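Local coordinates for Blr3880 protein (PDB 2OOD), which probably catalyses the zinc-dependent hydrolytic deamination of guanine to xanthine and ammonia, a step of purine breakdown, at residues G271-Y276 and P296-F301; N280-M285 and G310-P315; S304-L309 and Y343-C348; R376-V381 and A443-G448. All blocks are in the same frame, centred on the assembly; numbering follows the deposited sequence.

Contact 1 of 4, residues G271-Y276 and P296-F301. With GUN (guanine), chain C.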
loop_
_atom_site.group_PDB
_atom_site.type_symbol
_atom_site.label_atom_id
_atom_site.label_comp_id
_atom_site.label_asym_id
_atom_site.label_seq_id
_atom_site.Cartn_x
_atom_site.Cartn_y
_atom_site.Cartn_z
ATOM N N GLY A 271 23.165 -4.509 -2.385
ATOM C CA GLY A 271 22.942 -3.254 -3.080
ATOM C C GLY A 271 21.458 -2.953 -3.069
ATOM O O GLY A 271 20.690 -3.639 -3.727
ATOM N N GLY A 272 21.047 -1.930 -2.331
ATOM C CA GLY A 272 19.634 -1.613 -2.258
ATOM C C GLY A 272 19.007 -1.023 -3.505
ATOM O O GLY A 272 19.635 -0.227 -4.195
ATOM N N HIS A 273 17.767 -1.424 -3.790
ATOM C CA HIS A 273 17.016 -0.918 -4.937
ATOM C C HIS A 273 17.618 -1.268 -6.297
ATOM O O HIS A 273 18.421 -0.505 -6.840
ATOM C CB HIS A 273 16.902 0.605 -4.863
ATOM C CG HIS A 273 16.416 1.119 -3.549
ATOM N ND1 HIS A 273 17.253 1.709 -2.631
ATOM C CD2 HIS A 273 15.173 1.177 -3.019
ATOM C CE1 HIS A 273 16.545 2.117 -1.594
ATOM N NE2 HIS A 273 15.280 1.809 -1.805
ATOM N N GLY A 274 17.240 -2.394 -6.878
ATOM C CA GLY A 274 17.806 -2.706 -8.184
ATOM C C GLY A 274 17.412 -1.629 -9.178
ATOM O O GLY A 274 18.244 -1.034 -9.813
ATOM N N VAL A 275 16.116 -1.382 -9.274
ATOM C CA VAL A 275 15.488 -0.405 -10.164
ATOM C C VAL A 275 16.124 -0.036 -11.508
ATOM O O VAL A 275 15.483 -0.190 -12.542
ATOM C CB VAL A 275 15.152 0.888 -9.403
ATOM C CG1 VAL A 275 14.028 1.616 -10.123
ATOM C CG2 VAL A 275 14.716 0.563 -7.997
ATOM N N TYR A 276 17.357 0.451 -11.518
ATOM C CA TYR A 276 17.977 0.821 -12.784
ATOM C C TYR A 276 19.213 0.033 -13.202
ATOM O O TYR A 276 20.060 0.538 -13.936
ATOM C CB TYR A 276 18.269 2.321 -12.788
ATOM C CG TYR A 276 16.998 3.132 -12.862
ATOM C CD1 TYR A 276 16.262 3.196 -14.036
ATOM C CD2 TYR A 276 16.483 3.759 -11.739
ATOM C CE1 TYR A 276 15.037 3.857 -14.090
ATOM C CE2 TYR A 276 15.258 4.425 -11.780
ATOM C CZ TYR A 276 14.538 4.466 -12.961
ATOM O OH TYR A 276 13.298 5.080 -13.002
ATOM N N PRO A 296 10.173 -2.306 -2.617
ATOM C CA PRO A 296 8.996 -1.787 -3.313
ATOM C C PRO A 296 8.273 -0.584 -2.721
ATOM O O PRO A 296 7.907 0.325 -3.459
ATOM C CB PRO A 296 8.100 -3.014 -3.430
ATOM C CG PRO A 296 8.456 -3.800 -2.236
ATOM C CD PRO A 296 9.949 -3.698 -2.194
ATOM N N CYS A 297 8.062 -0.560 -1.410
ATOM C CA CYS A 297 7.367 0.570 -0.790
ATOM C C CYS A 297 8.098 1.874 -1.036
ATOM O O CYS A 297 7.484 2.901 -1.312
ATOM C CB CYS A 297 7.229 0.368 0.715
ATOM S SG CYS A 297 6.099 -0.925 1.187
ATOM N N SER A 298 9.419 1.818 -0.920
ATOM C CA SER A 298 10.275 2.974 -1.125
ATOM C C SER A 298 10.296 3.352 -2.607
ATOM O O SER A 298 10.117 4.516 -2.963
ATOM C CB SER A 298 11.685 2.648 -0.637
ATOM O OG SER A 298 12.569 3.718 -0.883
ATOM N N ASN A 299 10.503 2.356 -3.463
ATOM C CA ASN A 299 10.548 2.576 -4.898
ATOM C C ASN A 299 9.322 3.323 -5.387
ATOM O O ASN A 299 9.438 4.212 -6.228
ATOM C CB ASN A 299 10.670 1.248 -5.642
ATOM C CG ASN A 299 11.999 0.575 -5.402
ATOM O OD1 ASN A 299 12.952 1.210 -4.958
ATOM N ND2 ASN A 299 12.077 -0.709 -5.707
ATOM N N LEU A 300 8.152 2.969 -4.855
ATOM C CA LEU A 300 6.897 3.621 -5.238
ATOM C C LEU A 300 6.708 4.977 -4.555
ATOM O O LEU A 300 6.283 5.936 -5.180
ATOM C CB LEU A 300 5.699 2.713 -4.917
ATOM C CG LEU A 300 5.618 1.355 -5.628
ATOM C CD1 LEU A 300 4.409 0.584 -5.146
ATOM C CD2 LEU A 300 5.550 1.563 -7.126
ATOM N N PHE A 301 7.033 5.065 -3.275
ATOM C CA PHE A 301 6.879 6.317 -2.546
ATOM C C PHE A 301 7.744 7.450 -3.117
ATOM O O PHE A 301 7.289 8.593 -3.236
ATOM C CB PHE A 301 7.228 6.106 -1.067
ATOM C CG PHE A 301 6.960 7.305 -0.200
ATOM C CD1 PHE A 301 5.687 7.541 0.314
ATOM C CD2 PHE A 301 7.969 8.221 0.077
ATOM C CE1 PHE A 301 5.424 8.671 1.086
ATOM C CE2 PHE A 301 7.711 9.360 0.852
ATOM C CZ PHE A 301 6.435 9.578 1.354
HETATM N N9 GUN C . 21.176 6.306 -0.416
HETATM C C8 GUN C . 21.344 7.536 -0.959
HETATM N N7 GUN C . 20.195 8.059 -1.279
HETATM C C5 GUN C . 19.203 7.202 -0.955
HETATM C C6 GUN C . 17.774 7.224 -1.066
HETATM O O6 GUN C . 17.175 8.198 -1.538
HETATM N N1 GUN C . 17.068 6.115 -0.605
HETATM C C2 GUN C . 17.728 5.021 -0.065
HETATM N N2 GUN C . 17.002 3.934 0.396
HETATM N N3 GUN C . 19.045 4.992 0.037
HETATM C C4 GUN C . 19.814 6.044 -0.395
#

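Contact 2 of 4, residues N280-M285 and G310-P315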
loop_
_atom_site.group_PDB
_atom_site.type_symbol
_atom_site.label_atom_id
_atom_site.label_comp_id
_atom_site.label_asym_id
_atom_site.label_seq_id
_atom_site.Cartn_x
_atom_site.Cartn_y
_atom_site.Cartn_z
ATOM N N ASN A 280 23.277 -6.865 -17.683
ATOM C CA ASN A 280 24.690 -7.154 -17.528
ATOM C C ASN A 280 25.050 -7.040 -16.048
ATOM O O ASN A 280 25.726 -7.909 -15.494
ATOM C CB ASN A 280 25.521 -6.165 -18.354
ATOM C CG ASN A 280 27.011 -6.389 -18.198
ATOM O OD1 ASN A 280 27.493 -7.515 -18.312
ATOM N ND2 ASN A 280 27.752 -5.317 -17.942
ATOM N N GLU A 281 24.589 -5.969 -15.410
ATOM C CA GLU A 281 24.865 -5.767 -13.995
ATOM C C GLU A 281 24.260 -6.902 -13.170
ATOM O O GLU A 281 24.876 -7.376 -12.220
ATOM C CB GLU A 281 24.333 -4.402 -13.535
ATOM C CG GLU A 281 25.200 -3.235 -14.007
ATOM C CD GLU A 281 24.617 -1.878 -13.656
ATOM O OE1 GLU A 281 23.491 -1.581 -14.112
ATOM O OE2 GLU A 281 25.285 -1.105 -12.930
ATOM N N PHE A 282 23.065 -7.353 -13.536
ATOM C CA PHE A 282 22.447 -8.451 -12.810
ATOM C C PHE A 282 23.308 -9.697 -12.977
ATOM O O PHE A 282 23.626 -10.367 -11.996
ATOM C CB PHE A 282 21.032 -8.734 -13.326
ATOM C CG PHE A 282 19.961 -7.911 -12.661
ATOM C CD1 PHE A 282 19.792 -7.941 -11.284
ATOM C CD2 PHE A 282 19.087 -7.139 -13.414
ATOM C CE1 PHE A 282 18.764 -7.215 -10.666
ATOM C CE2 PHE A 282 18.057 -6.411 -12.800
ATOM C CZ PHE A 282 17.902 -6.457 -11.424
ATOM N N ARG A 283 23.690 -10.008 -14.215
ATOM C CA ARG A 283 24.511 -11.186 -14.465
ATOM C C ARG A 283 25.824 -11.149 -13.694
ATOM O O ARG A 283 26.273 -12.174 -13.195
ATOM C CB ARG A 283 24.802 -11.354 -15.959
ATOM C CG ARG A 283 23.634 -11.896 -16.786
ATOM C CD ARG A 283 24.093 -12.365 -18.177
ATOM N NE ARG A 283 24.823 -11.316 -18.898
ATOM C CZ ARG A 283 24.252 -10.360 -19.634
ATOM N NH1 ARG A 283 22.925 -10.317 -19.771
ATOM N NH2 ARG A 283 25.008 -9.422 -20.204
ATOM N N ARG A 284 26.443 -9.978 -13.594
ATOM C CA ARG A 284 27.707 -9.860 -12.879
ATOM C C ARG A 284 27.528 -10.172 -11.397
ATOM O O ARG A 284 28.337 -10.887 -10.803
ATOM C CB ARG A 284 28.296 -8.455 -13.044
ATOM C CG ARG A 284 28.541 -8.054 -14.486
ATOM C CD ARG A 284 29.848 -7.329 -14.630
ATOM N NE ARG A 284 29.859 -6.042 -13.948
ATOM C CZ ARG A 284 29.202 -4.969 -14.376
ATOM N NH1 ARG A 284 28.476 -5.037 -15.483
ATOM N NH2 ARG A 284 29.291 -3.824 -13.712
HETATM N N MSE A 285 26.472 -9.632 -10.796
HETATM C CA MSE A 285 26.212 -9.881 -9.381
HETATM C C MSE A 285 25.949 -11.368 -9.163
HETATM O O MSE A 285 26.501 -11.980 -8.251
HETATM C CB MSE A 285 25.014 -9.062 -8.915
HETATM C CG MSE A 285 25.233 -7.571 -9.039
HETATM SE SE MSE A 285 23.671 -6.550 -8.468
HETATM C CE MSE A 285 23.923 -6.717 -6.537
ATOM N N GLY A 310 11.259 -10.050 -12.159
ATOM C CA GLY A 310 11.396 -11.190 -13.049
ATOM C C GLY A 310 12.793 -11.413 -13.609
ATOM O O GLY A 310 13.142 -12.536 -13.978
ATOM N N ARG A 311 13.596 -10.354 -13.674
ATOM C CA ARG A 311 14.952 -10.456 -14.207
ATOM C C ARG A 311 15.924 -10.971 -13.153
ATOM O O ARG A 311 16.783 -11.803 -13.446
ATOM C CB ARG A 311 15.433 -9.090 -14.716
ATOM C CG ARG A 311 16.729 -9.122 -15.527
ATOM C CD ARG A 311 16.450 -9.225 -17.026
ATOM N NE ARG A 311 15.866 -10.507 -17.401
ATOM C CZ ARG A 311 16.539 -11.655 -17.418
ATOM N NH1 ARG A 311 17.831 -11.672 -17.084
ATOM N NH2 ARG A 311 15.919 -12.787 -17.749
ATOM N N ALA A 312 15.789 -10.472 -11.929
ATOM C CA ALA A 312 16.659 -10.888 -10.842
ATOM C C ALA A 312 16.454 -12.364 -10.501
ATOM O O ALA A 312 17.365 -13.019 -9.999
ATOM C CB ALA A 312 16.399 -10.028 -9.619
ATOM N N THR A 313 15.261 -12.882 -10.781
ATOM C CA THR A 313 14.942 -14.278 -10.505
ATOM C C THR A 313 15.171 -15.197 -11.700
ATOM O O THR A 313 14.762 -16.357 -11.692
ATOM C CB THR A 313 13.486 -14.436 -10.048
ATOM O OG1 THR A 313 12.611 -13.846 -11.018
ATOM C CG2 THR A 313 13.283 -13.767 -8.706
ATOM N N ASP A 314 15.818 -14.671 -12.732
ATOM C CA ASP A 314 16.126 -15.447 -13.925
ATOM C C ASP A 314 16.972 -16.655 -13.529
ATOM O O ASP A 314 18.096 -16.497 -13.050
ATOM C CB ASP A 314 16.901 -14.568 -14.912
ATOM C CG ASP A 314 17.444 -15.347 -16.095
ATOM O OD1 ASP A 314 17.060 -16.522 -16.268
ATOM O OD2 ASP A 314 18.251 -14.779 -16.859
ATOM N N PRO A 315 16.453 -17.878 -13.733
ATOM C CA PRO A 315 17.197 -19.092 -13.377
ATOM C C PRO A 315 18.571 -19.288 -14.043
ATOM O O PRO A 315 19.416 -20.010 -13.513
ATOM C CB PRO A 315 16.208 -20.213 -13.693
ATOM C CG PRO A 315 15.392 -19.643 -14.781
ATOM C CD PRO A 315 15.159 -18.223 -14.340
#

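Contact 3 of 4, residues S304-L309 and Y343-C348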
loop_
_atom_site.group_PDB
_atom_site.type_symbol
_atom_site.label_atom_id
_atom_site.label_comp_id
_atom_site.label_asym_id
_atom_site.label_seq_id
_atom_site.Cartn_x
_atom_site.Cartn_y
_atom_site.Cartn_z
ATOM N N SER A 304 10.887 6.168 -7.645
ATOM C CA SER A 304 12.027 5.490 -8.252
ATOM C C SER A 304 11.626 4.653 -9.450
ATOM O O SER A 304 12.249 4.744 -10.508
ATOM C CB SER A 304 12.722 4.600 -7.224
ATOM O OG SER A 304 13.171 5.370 -6.121
ATOM N N GLY A 305 10.593 3.833 -9.287
ATOM C CA GLY A 305 10.142 3.005 -10.386
ATOM C C GLY A 305 9.800 1.575 -10.024
ATOM O O GLY A 305 9.572 1.255 -8.864
ATOM N N LEU A 306 9.781 0.708 -11.032
ATOM C CA LEU A 306 9.442 -0.696 -10.841
ATOM C C LEU A 306 10.643 -1.628 -10.960
ATOM O O LEU A 306 11.179 -1.834 -12.046
ATOM C CB LEU A 306 8.374 -1.111 -11.857
ATOM C CG LEU A 306 7.087 -0.284 -11.924
ATOM C CD1 LEU A 306 6.244 -0.761 -13.088
ATOM C CD2 LEU A 306 6.313 -0.405 -10.626
ATOM N N PHE A 307 11.058 -2.186 -9.829
ATOM C CA PHE A 307 12.175 -3.118 -9.789
ATOM C C PHE A 307 11.826 -4.316 -10.662
ATOM O O PHE A 307 10.741 -4.870 -10.555
ATOM C CB PHE A 307 12.409 -3.577 -8.350
ATOM C CG PHE A 307 13.463 -4.632 -8.209
ATOM C CD1 PHE A 307 14.806 -4.320 -8.354
ATOM C CD2 PHE A 307 13.112 -5.949 -7.942
ATOM C CE1 PHE A 307 15.782 -5.307 -8.236
ATOM C CE2 PHE A 307 14.084 -6.942 -7.823
ATOM C CZ PHE A 307 15.419 -6.617 -7.971
ATOM N N ARG A 308 12.754 -4.721 -11.519
ATOM C CA ARG A 308 12.517 -5.847 -12.414
ATOM C C ARG A 308 12.697 -7.188 -11.704
ATOM O O ARG A 308 13.694 -7.885 -11.874
ATOM C CB ARG A 308 13.443 -5.735 -13.629
ATOM C CG ARG A 308 13.197 -4.478 -14.462
ATOM C CD ARG A 308 14.420 -4.090 -15.270
ATOM N NE ARG A 308 14.794 -5.125 -16.219
ATOM C CZ ARG A 308 16.034 -5.343 -16.645
ATOM N NH1 ARG A 308 17.036 -4.603 -16.205
ATOM N NH2 ARG A 308 16.265 -6.304 -17.522
ATOM N N LEU A 309 11.699 -7.536 -10.905
ATOM C CA LEU A 309 11.705 -8.770 -10.140
ATOM C C LEU A 309 11.921 -10.008 -11.007
ATOM O O LEU A 309 12.674 -10.910 -10.634
ATOM C CB LEU A 309 10.389 -8.888 -9.367
ATOM C CG LEU A 309 10.174 -10.117 -8.485
ATOM C CD1 LEU A 309 11.315 -10.244 -7.485
ATOM C CD2 LEU A 309 8.835 -9.993 -7.781
ATOM N N TYR A 343 4.019 -7.290 -4.542
ATOM C CA TYR A 343 3.117 -7.973 -5.455
ATOM C C TYR A 343 2.621 -6.984 -6.519
ATOM O O TYR A 343 2.560 -7.308 -7.699
ATOM C CB TYR A 343 1.933 -8.542 -4.665
ATOM C CG TYR A 343 0.855 -9.177 -5.504
ATOM C CD1 TYR A 343 0.967 -10.487 -5.949
ATOM C CD2 TYR A 343 -0.273 -8.459 -5.871
ATOM C CE1 TYR A 343 -0.028 -11.072 -6.748
ATOM C CE2 TYR A 343 -1.267 -9.028 -6.662
ATOM C CZ TYR A 343 -1.142 -10.334 -7.098
ATOM O OH TYR A 343 -2.138 -10.890 -7.878
ATOM N N LYS A 344 2.272 -5.776 -6.095
ATOM C CA LYS A 344 1.786 -4.760 -7.015
ATOM C C LYS A 344 2.815 -4.405 -8.084
ATOM O O LYS A 344 2.474 -4.279 -9.257
ATOM C CB LYS A 344 1.360 -3.518 -6.232
ATOM C CG LYS A 344 0.120 -3.782 -5.404
ATOM C CD LYS A 344 -0.292 -2.631 -4.521
ATOM C CE LYS A 344 -1.585 -2.995 -3.808
ATOM N NZ LYS A 344 -1.961 -2.061 -2.717
ATOM N N VAL A 345 4.073 -4.248 -7.686
ATOM C CA VAL A 345 5.133 -3.935 -8.642
ATOM C C VAL A 345 5.277 -5.083 -9.646
ATOM O O VAL A 345 5.403 -4.861 -10.849
ATOM C CB VAL A 345 6.479 -3.715 -7.915
ATOM C CG1 VAL A 345 7.631 -3.769 -8.900
ATOM C CG2 VAL A 345 6.455 -2.385 -7.208
ATOM N N GLY A 346 5.238 -6.311 -9.140
ATOM C CA GLY A 346 5.363 -7.474 -9.992
ATOM C C GLY A 346 4.213 -7.670 -10.960
ATOM O O GLY A 346 4.421 -8.178 -12.059
HETATM N N MSE A 347 3.003 -7.288 -10.567
HETATM C CA MSE A 347 1.861 -7.448 -11.457
HETATM C C MSE A 347 1.902 -6.395 -12.549
HETATM O O MSE A 347 1.479 -6.652 -13.673
HETATM C CB MSE A 347 0.539 -7.360 -10.695
HETATM C CG MSE A 347 0.168 -8.638 -9.939
HETATM SE SE MSE A 347 0.231 -10.282 -11.043
HETATM C CE MSE A 347 -1.056 -9.763 -12.423
ATOM N N CYS A 348 2.408 -5.211 -12.225
ATOM C CA CYS A 348 2.516 -4.173 -13.230
ATOM C C CYS A 348 3.556 -4.631 -14.237
ATOM O O CYS A 348 3.445 -4.324 -15.418
ATOM C CB CYS A 348 2.930 -2.842 -12.603
ATOM S SG CYS A 348 1.627 -2.051 -11.648
#

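Contact 4 of 4, residues R376-V381 and A443-G448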
loop_
_atom_site.group_PDB
_atom_site.type_symbol
_atom_site.label_atom_id
_atom_site.label_comp_id
_atom_site.label_asym_id
_atom_site.label_seq_id
_atom_site.Cartn_x
_atom_site.Cartn_y
_atom_site.Cartn_z
ATOM N N ARG A 376 6.261 -17.519 -2.827
ATOM C CA ARG A 376 7.404 -16.696 -3.202
ATOM C C ARG A 376 7.599 -15.509 -2.262
ATOM O O ARG A 376 8.723 -15.176 -1.883
ATOM C CB ARG A 376 7.225 -16.183 -4.635
ATOM C CG ARG A 376 7.320 -17.249 -5.713
ATOM C CD ARG A 376 6.911 -16.701 -7.068
ATOM N NE ARG A 376 7.191 -17.645 -8.147
ATOM C CZ ARG A 376 6.850 -17.452 -9.418
ATOM N NH1 ARG A 376 6.212 -16.349 -9.769
ATOM N NH2 ARG A 376 7.153 -18.356 -10.341
ATOM N N GLY A 377 6.494 -14.872 -1.894
ATOM C CA GLY A 377 6.565 -13.720 -1.014
ATOM C C GLY A 377 7.076 -14.034 0.375
ATOM O O GLY A 377 7.932 -13.330 0.903
ATOM N N PHE A 378 6.548 -15.091 0.976
ATOM C CA PHE A 378 6.963 -15.476 2.313
ATOM C C PHE A 378 8.303 -16.178 2.392
ATOM O O PHE A 378 8.912 -16.230 3.458
ATOM C CB PHE A 378 5.869 -16.296 2.971
ATOM C CG PHE A 378 4.852 -15.446 3.639
ATOM C CD1 PHE A 378 5.173 -14.773 4.816
ATOM C CD2 PHE A 378 3.606 -15.230 3.061
ATOM C CE1 PHE A 378 4.273 -13.900 5.403
ATOM C CE2 PHE A 378 2.696 -14.353 3.647
ATOM C CZ PHE A 378 3.036 -13.687 4.817
ATOM N N TRP A 379 8.755 -16.725 1.271
ATOM C CA TRP A 379 10.054 -17.361 1.228
ATOM C C TRP A 379 11.045 -16.196 1.195
ATOM O O TRP A 379 12.090 -16.238 1.833
ATOM C CB TRP A 379 10.198 -18.200 -0.042
ATOM C CG TRP A 379 11.612 -18.699 -0.279
ATOM C CD1 TRP A 379 12.200 -19.793 0.283
ATOM C CD2 TRP A 379 12.611 -18.094 -1.116
ATOM N NE1 TRP A 379 13.500 -19.910 -0.151
ATOM C CE2 TRP A 379 13.776 -18.880 -1.010
ATOM C CE3 TRP A 379 12.632 -16.966 -1.942
ATOM C CZ2 TRP A 379 14.948 -18.571 -1.703
ATOM C CZ3 TRP A 379 13.801 -16.660 -2.630
ATOM C CH2 TRP A 379 14.940 -17.459 -2.506
ATOM N N SER A 380 10.691 -15.143 0.459
ATOM C CA SER A 380 11.537 -13.955 0.326
ATOM C C SER A 380 11.780 -13.179 1.611
ATOM O O SER A 380 12.833 -12.577 1.769
ATOM C CB SER A 380 10.955 -12.997 -0.717
ATOM O OG SER A 380 11.150 -13.490 -2.028
ATOM N N VAL A 381 10.812 -13.174 2.523
ATOM C CA VAL A 381 10.986 -12.452 3.777
ATOM C C VAL A 381 11.534 -13.356 4.886
ATOM O O VAL A 381 11.662 -12.932 6.034
ATOM C CB VAL A 381 9.665 -11.800 4.245
ATOM C CG1 VAL A 381 9.183 -10.808 3.205
ATOM C CG2 VAL A 381 8.617 -12.865 4.490
ATOM N N ALA A 443 -3.725 -13.756 1.975
ATOM C CA ALA A 443 -4.718 -12.818 2.471
ATOM C C ALA A 443 -4.073 -11.940 3.543
ATOM O O ALA A 443 -4.469 -10.794 3.731
ATOM C CB ALA A 443 -5.902 -13.564 3.041
ATOM N N VAL A 444 -3.086 -12.479 4.256
ATOM C CA VAL A 444 -2.391 -11.704 5.274
ATOM C C VAL A 444 -1.661 -10.570 4.565
ATOM O O VAL A 444 -1.750 -9.413 4.969
ATOM C CB VAL A 444 -1.364 -12.559 6.032
ATOM C CG1 VAL A 444 -0.381 -11.670 6.753
ATOM C CG2 VAL A 444 -2.073 -13.449 7.024
HETATM N N MSE A 445 -0.952 -10.926 3.494
HETATM C CA MSE A 445 -0.191 -9.987 2.668
HETATM C C MSE A 445 -1.027 -8.869 2.051
HETATM O O MSE A 445 -0.738 -7.686 2.232
HETATM C CB MSE A 445 0.464 -10.709 1.489
HETATM C CG MSE A 445 1.699 -11.526 1.754
HETATM SE SE MSE A 445 2.159 -12.466 0.084
HETATM C CE MSE A 445 3.854 -13.271 0.620
HETATM N N MSE A 446 -2.053 -9.264 1.300
HETATM C CA MSE A 446 -2.895 -8.325 0.568
HETATM C C MSE A 446 -4.119 -7.722 1.250
HETATM O O MSE A 446 -4.467 -6.578 0.968
HETATM C CB MSE A 446 -3.344 -8.970 -0.745
HETATM C CG MSE A 446 -2.250 -9.702 -1.503
HETATM SE SE MSE A 446 -0.661 -8.622 -1.879
HETATM C CE MSE A 446 -1.502 -7.178 -2.898
ATOM N N VAL A 447 -4.790 -8.467 2.123
ATOM C CA VAL A 447 -5.972 -7.918 2.779
ATOM C C VAL A 447 -5.700 -7.407 4.187
ATOM O O VAL A 447 -6.434 -6.556 4.689
ATOM C CB VAL A 447 -7.113 -8.945 2.834
ATOM C CG1 VAL A 447 -8.378 -8.285 3.323
ATOM C CG2 VAL A 447 -7.334 -9.536 1.467
ATOM N N GLY A 448 -4.643 -7.918 4.817
ATOM C CA GLY A 448 -4.299 -7.485 6.162
ATOM C C GLY A 448 -3.066 -6.596 6.214
ATOM O O GLY A 448 -2.636 -6.066 5.190
#

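Contact 1 of 4, residues G271-Y276 and P296-F301
His-273, the first residue beyond strand 269-272, sets one edge of its imidazole against helix 296-301 and another against the bound guanine. With CG anti to the carbonyl carbon (chi1 -50°), the ring reaches across to the helix. CD2 lies 2.9 Å from Asn-299 OD1, which sits at the ring edge near its plane, while the amide itself is turned 55° from the ring. NE2 is 3.4 Å from Ser-298 OG, which approaches obliquely. That hydroxyl is hydrogen-bonded to the zinc ligand Asp-326, whose OD2 also shares a weak hydrogen bond with His-273 NE2. Guanine N2 lies in the plane of the ring at its edge, modelled too close for the exact separation to be trusted. An alanine in place of His-273 would take away this edge: Asp-326 would probably lose the weak hydrogen bond with NE2, and the pocket the ring that borders guanine N2.

The placing follows the TIM-barrel plan of the metallo-dependent hydrolases, in which residues at the C-terminal ends of the parallel strands form the active site. Strand 291-294, the neighbour of 269-272, runs on almost at once into helix 296-301, so that Ser-298 stands beside the histidine.

Further along, Val-275 meets Asn-299 from the opposite direction. Its CG2 branch lies 3.6 Å from Asn-299 OD1 and 3.7 Å from ND2, so one methyl borders both ends of the amide. Tyr-276 then turns elsewhere, its OH hydrogen-bonded to the carbonyl of Ser-304.

Contact 2 of 4, residues N280-M285 and G310-P315
The Phe-282 ring carries Ala-312 over one face: the CA of Ala-312 stands 4.2 Å above the ring plane, displaced toward the rim, and its methyl CB is 3.8 Å from Phe-282 CE1. Arg-311 touches the same ring with its aliphatic part, CG coming obliquely to within 3.7 Å of Phe-282 CD2. Its guanidinium is turned 80° from the ring plane and points to Asp-314 instead; only the methylene part meets the ring. What lies in the guanidinium plane, at its edge, is Asp-314 OD2, which makes a salt bridge with Arg-311 NH1 (3.1 Å) and accepts a weak second bond from NH2.

The arginine starts with CG anti to the backbone N (chi1 -169°) and bends at its next two torsions, so the methylene lies by the ring while the charged end curls back to its own segment. NE is engaged by Glu-366 of helix 364-369. A leucine in place of Arg-311 would probably deprive Asp-314 and Glu-366 of this salt-bridge partner.

Phe-282 belongs to helix 279-288 and Ala-312 to the short helix 309-312, which precedes strand 320-323; Leu-277 and Val-319 also border the phenylalanine.

What passes between the segments is thus carbon-to-carbon contact, with the polar ends paired elsewhere. With Arg-369 close by and Arg-283 NH1 5.9 Å from Arg-311 NH1, the two carboxylates probably offset a local excess of positive charge.

Contact 3 of 4, residues S304-L309 and Y343-C348
Leu-306 and Val-345 lie alongside each other, running in opposite senses, and each uses both of its branches. Leu-306 CD2 lies 4.0 Å from Val-345 CG2, while the other leucine methyl, CD1, reaches Cys-348 CB one helical turn further on, at 3.9 Å. The second valine branch, CG1, also touches the leucine and in addition reaches the loop backbone, 3.7 Å from Phe-307 O. Val-345 can serve both neighbours because CG1 stands anti to its backbone N (chi1 165°) and CG2 beside it.

The carbonyl that meets the valine methyl is not short of polar partners. Phe-307 O accepts from Leu-309 N at 2.9 Å, closing an inverse gamma turn centred on Arg-308, and also from Asn-349 ND2. Arg-308 is in addition the N-cap of helix 309-312, so the tight turn leads straight into that helix. At the start of the loop, a CB at Gly-305 would collide with the carbonyl of Ser-304, and the glycine backbone is hydrogen-bonded to Asn-299.

Leu-300 of helix 296-301 packs on both Leu-306 and Val-345. The Phe-307 ring is turned from helix 335-352, stacks on Phe-294 and touches Met-321, which sets the loop against strands 291-294 and 320-323 of the barrel. Elsewhere on helix 335-352, Lys-344 forms salt bridges with Asp-340 of its own chain and Asp-341 of the second subunit, placing this helix at the dimer interface.

Contact 4 of 4, residues R376-V381 and A443-G448
Met-445, modelled as selenomethionine, reaches across from helix 434-447 to Phe-378 in a Met-aromatic contact. SE stands 5.0 Å from the centroid of the Phe-378 ring and 51° off its normal, an oblique approach. This is the close part of the contact, with CG of Met-445 within 3.5 Å of Phe-378 CE2. The chain starts with CG anti to the carbonyl carbon (chi1 -77°) and runs extended beyond it, carrying the terminal methyl toward Phe-378 and Gly-377, where the modelled contacts are too short to be trusted.

The valine side is looser. Val-444 CG1 lies near the plane of the same ring, at its edge, 4.4 Å from Phe-378 CZ. Neither part opens to solvent, since all four touching residues are buried.

The two helix segments are nearly perpendicular (96°), and their axes come no closer than 11.5 Å, a distance that the long methionine and the phenyl ring bridge together. Around them, Phe-378 leans on Phe-75 of strand 70-81 and Met-445 on Leu-339 of helix 335-352, while the carbonyl of Met-446 is hydrogen-bonded to Asn-331 of the second subunit.

How the contacts relate
All four contacts are largely buried, but their chemistry changes with place. Contact 1, at the mouth of the barrel, mixes polar side chains with a valine methyl at the guanine and zinc site; contacts 2 and 4 lie away from that site and are joined by apolar groups, as is contact 3. Contact 2 has charged groups beside its apolar core, whereas contact 4 rests on a methionine (selenomethionine in the crystal) against an aromatic ring. Contacts 2 and 3 share helix 309-312, through Gly-310 to Ala-312 and Leu-309 respectively. Phe-307 links the first three, packing on Gly-274, Phe-282 and Ala-312. Tyr-343 of contact 3 meets Met-446 of contact 4. All but contact 2 touch the second subunit.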